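Glyoxalase/Bleomycin resistance protein (Bacillus cereus ATCC 14579, PDB 1XQA) is of unknown function but, as a metal-binding member of the glyoxalase/bleomycin resistance/dioxygenase superfamily, may be a glyoxalase. Local coordinates at residues 6-11 / 49-54. Residues are numbered along the deposited sequence; the frame is centred on the assembly and turned at random.
Sequences HLNLTV and TLMKGK
With CG of N8 anti to the backbone N (chi1 -172°) and OG1 of T49 set between its own N and carbonyl carbon (chi1 50°), the amide of N8 swings across to the threonine hydroxyl. Both sit in the parallel pairing of outer strand 6-11 with 47-52, in a βαβββ unit of the vicinal oxygen chelate fold: strand 6-11 leads into helix 14-25, and the chain returns through two antiparallel strands before 47-52 docks beside the first. N8 ND2 points almost straight at T49 OG1, but their 2.5 Å separation is doubtful, because OG1 is placed too close to a neighbour in the model. The bent end of selenomethionine M51 comes up at the outer edge of the same amide, tilted out of its plane, its CE 3.5 Å from N8 ND2. The ring of H6 lies on this face too, its ND1 hydrogen-bonded to the carbonyl of I47.

Beneath them the backbones zip together in parallel register. L7 O takes the N-H of T49, L9 N gives to T49 O at 2.8 Å, and L9 O accepts from M51 N at 3.1 Å. V11 N then returns to M51 O, and CA-H groups, such as that of T10, lean on the same carbonyls.

L9, V11 and L50 fill the other face. L9 and L50 run side by side, their CD2 methyls 4.2 Å apart, and L50 goes on to meet A17, R18 and L21, joining the sheet to helix 14-25. L9 also reaches Y58 and F62; its side chain is about 9 Å from that of the magnesium ligand H63. Past the end of strand 47-52 the pairing carries on: G53 N bonds to V11 O at 2.9 Å, while T10 CG2 rests 3.6 Å from G53 CA.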
# COMPACT_ATOMS: atom_id res chain seq x y z
N HIS A 6 21.02 -3.64 -3.63
CA HIS A 6 20.11 -4.68 -4.09
C HIS A 6 20.05 -5.85 -3.10
O HIS A 6 21.08 -6.27 -2.54
CB HIS A 6 20.56 -5.17 -5.46
CG HIS A 6 19.78 -6.33 -6.01
ND1 HIS A 6 18.40 -6.37 -6.02
CD2 HIS A 6 20.19 -7.47 -6.61
CE1 HIS A 6 18.00 -7.49 -6.58
NE2 HIS A 6 19.06 -8.18 -6.95
N LEU A 7 18.84 -6.37 -2.89
CA LEU A 7 18.64 -7.63 -2.18
C LEU A 7 17.69 -8.44 -3.03
O LEU A 7 16.63 -7.95 -3.42
CB LEU A 7 18.02 -7.38 -0.79
CG LEU A 7 17.77 -8.57 0.14
CD1 LEU A 7 19.11 -9.10 0.67
CD2 LEU A 7 16.87 -8.16 1.31
N ASN A 8 18.07 -9.67 -3.35
CA ASN A 8 17.13 -10.62 -3.92
C ASN A 8 16.66 -11.52 -2.79
O ASN A 8 17.43 -12.31 -2.24
CB ASN A 8 17.74 -11.45 -5.04
CG ASN A 8 16.72 -12.30 -5.77
OD1 ASN A 8 16.78 -13.54 -5.75
ND2 ASN A 8 15.76 -11.64 -6.42
N LEU A 9 15.41 -11.32 -2.41
CA LEU A 9 14.82 -12.00 -1.28
C LEU A 9 13.92 -13.11 -1.77
O LEU A 9 12.87 -12.85 -2.37
CB LEU A 9 14.00 -11.00 -0.48
CG LEU A 9 13.51 -11.41 0.89
CD1 LEU A 9 14.68 -11.65 1.86
CD2 LEU A 9 12.64 -10.28 1.40
N THR A 10 14.35 -14.35 -1.56
CA THR A 10 13.55 -15.51 -1.91
C THR A 10 12.36 -15.57 -0.96
O THR A 10 12.52 -15.42 0.27
CB THR A 10 14.36 -16.80 -1.82
OG1 THR A 10 15.66 -16.62 -2.42
CG2 THR A 10 13.64 -17.95 -2.54
N VAL A 11 11.16 -15.75 -1.52
CA VAL A 11 9.94 -15.86 -0.73
C VAL A 11 9.02 -17.01 -1.15
O VAL A 11 9.10 -17.54 -2.28
CB VAL A 11 9.13 -14.53 -0.71
CG1 VAL A 11 9.93 -13.40 -0.07
CG2 VAL A 11 8.70 -14.15 -2.13
N THR A 49 14.26 -7.26 -4.90
CA THR A 49 13.51 -8.16 -5.75
C THR A 49 12.99 -9.35 -4.94
O THR A 49 13.68 -9.90 -4.08
CB THR A 49 14.34 -8.63 -6.96
OG1 THR A 49 15.61 -9.10 -6.51
CG2 THR A 49 14.59 -7.49 -7.90
N LEU A 50 11.74 -9.71 -5.19
CA LEU A 50 11.12 -10.82 -4.51
C LEU A 50 11.05 -11.95 -5.50
O LEU A 50 10.57 -11.74 -6.61
CB LEU A 50 9.71 -10.43 -4.05
CG LEU A 50 9.51 -9.21 -3.16
CD1 LEU A 50 8.03 -8.84 -3.15
CD2 LEU A 50 10.02 -9.46 -1.73
N MSE A 51 11.52 -13.13 -5.12
CA MSE A 51 11.61 -14.24 -6.05
C MSE A 51 11.00 -15.48 -5.42
O MSE A 51 11.39 -15.87 -4.32
CB MSE A 51 13.07 -14.48 -6.46
CG MSE A 51 13.26 -15.63 -7.40
SE MSE A 51 15.07 -15.72 -8.14
CE MSE A 51 15.20 -13.98 -8.92
N LYS A 52 10.03 -16.08 -6.10
CA LYS A 52 9.41 -17.30 -5.59
C LYS A 52 10.47 -18.38 -5.45
O LYS A 52 11.31 -18.58 -6.35
CB LYS A 52 8.31 -17.82 -6.52
CG LYS A 52 7.31 -18.75 -5.84
CD LYS A 52 6.47 -19.49 -6.88
CE LYS A 52 5.31 -20.23 -6.23
NZ LYS A 52 4.66 -21.18 -7.19
N GLY A 53 10.42 -19.08 -4.33
CA GLY A 53 11.28 -20.24 -4.11
C GLY A 53 10.51 -21.36 -3.46
O GLY A 53 9.39 -21.17 -2.96
N LYS A 54 11.11 -22.55 -3.47
CA LYS A 54 10.51 -23.69 -2.81
C LYS A 54 11.18 -23.91 -1.47
O LYS A 54 12.40 -23.74 -1.33
CB LYS A 54 10.61 -24.96 -3.67
CG LYS A 54 9.59 -24.99 -4.80
CD LYS A 54 8.20 -24.62 -4.30
CE LYS A 54 7.40 -23.89 -5.37
NZ LYS A 54 6.73 -22.69 -4.78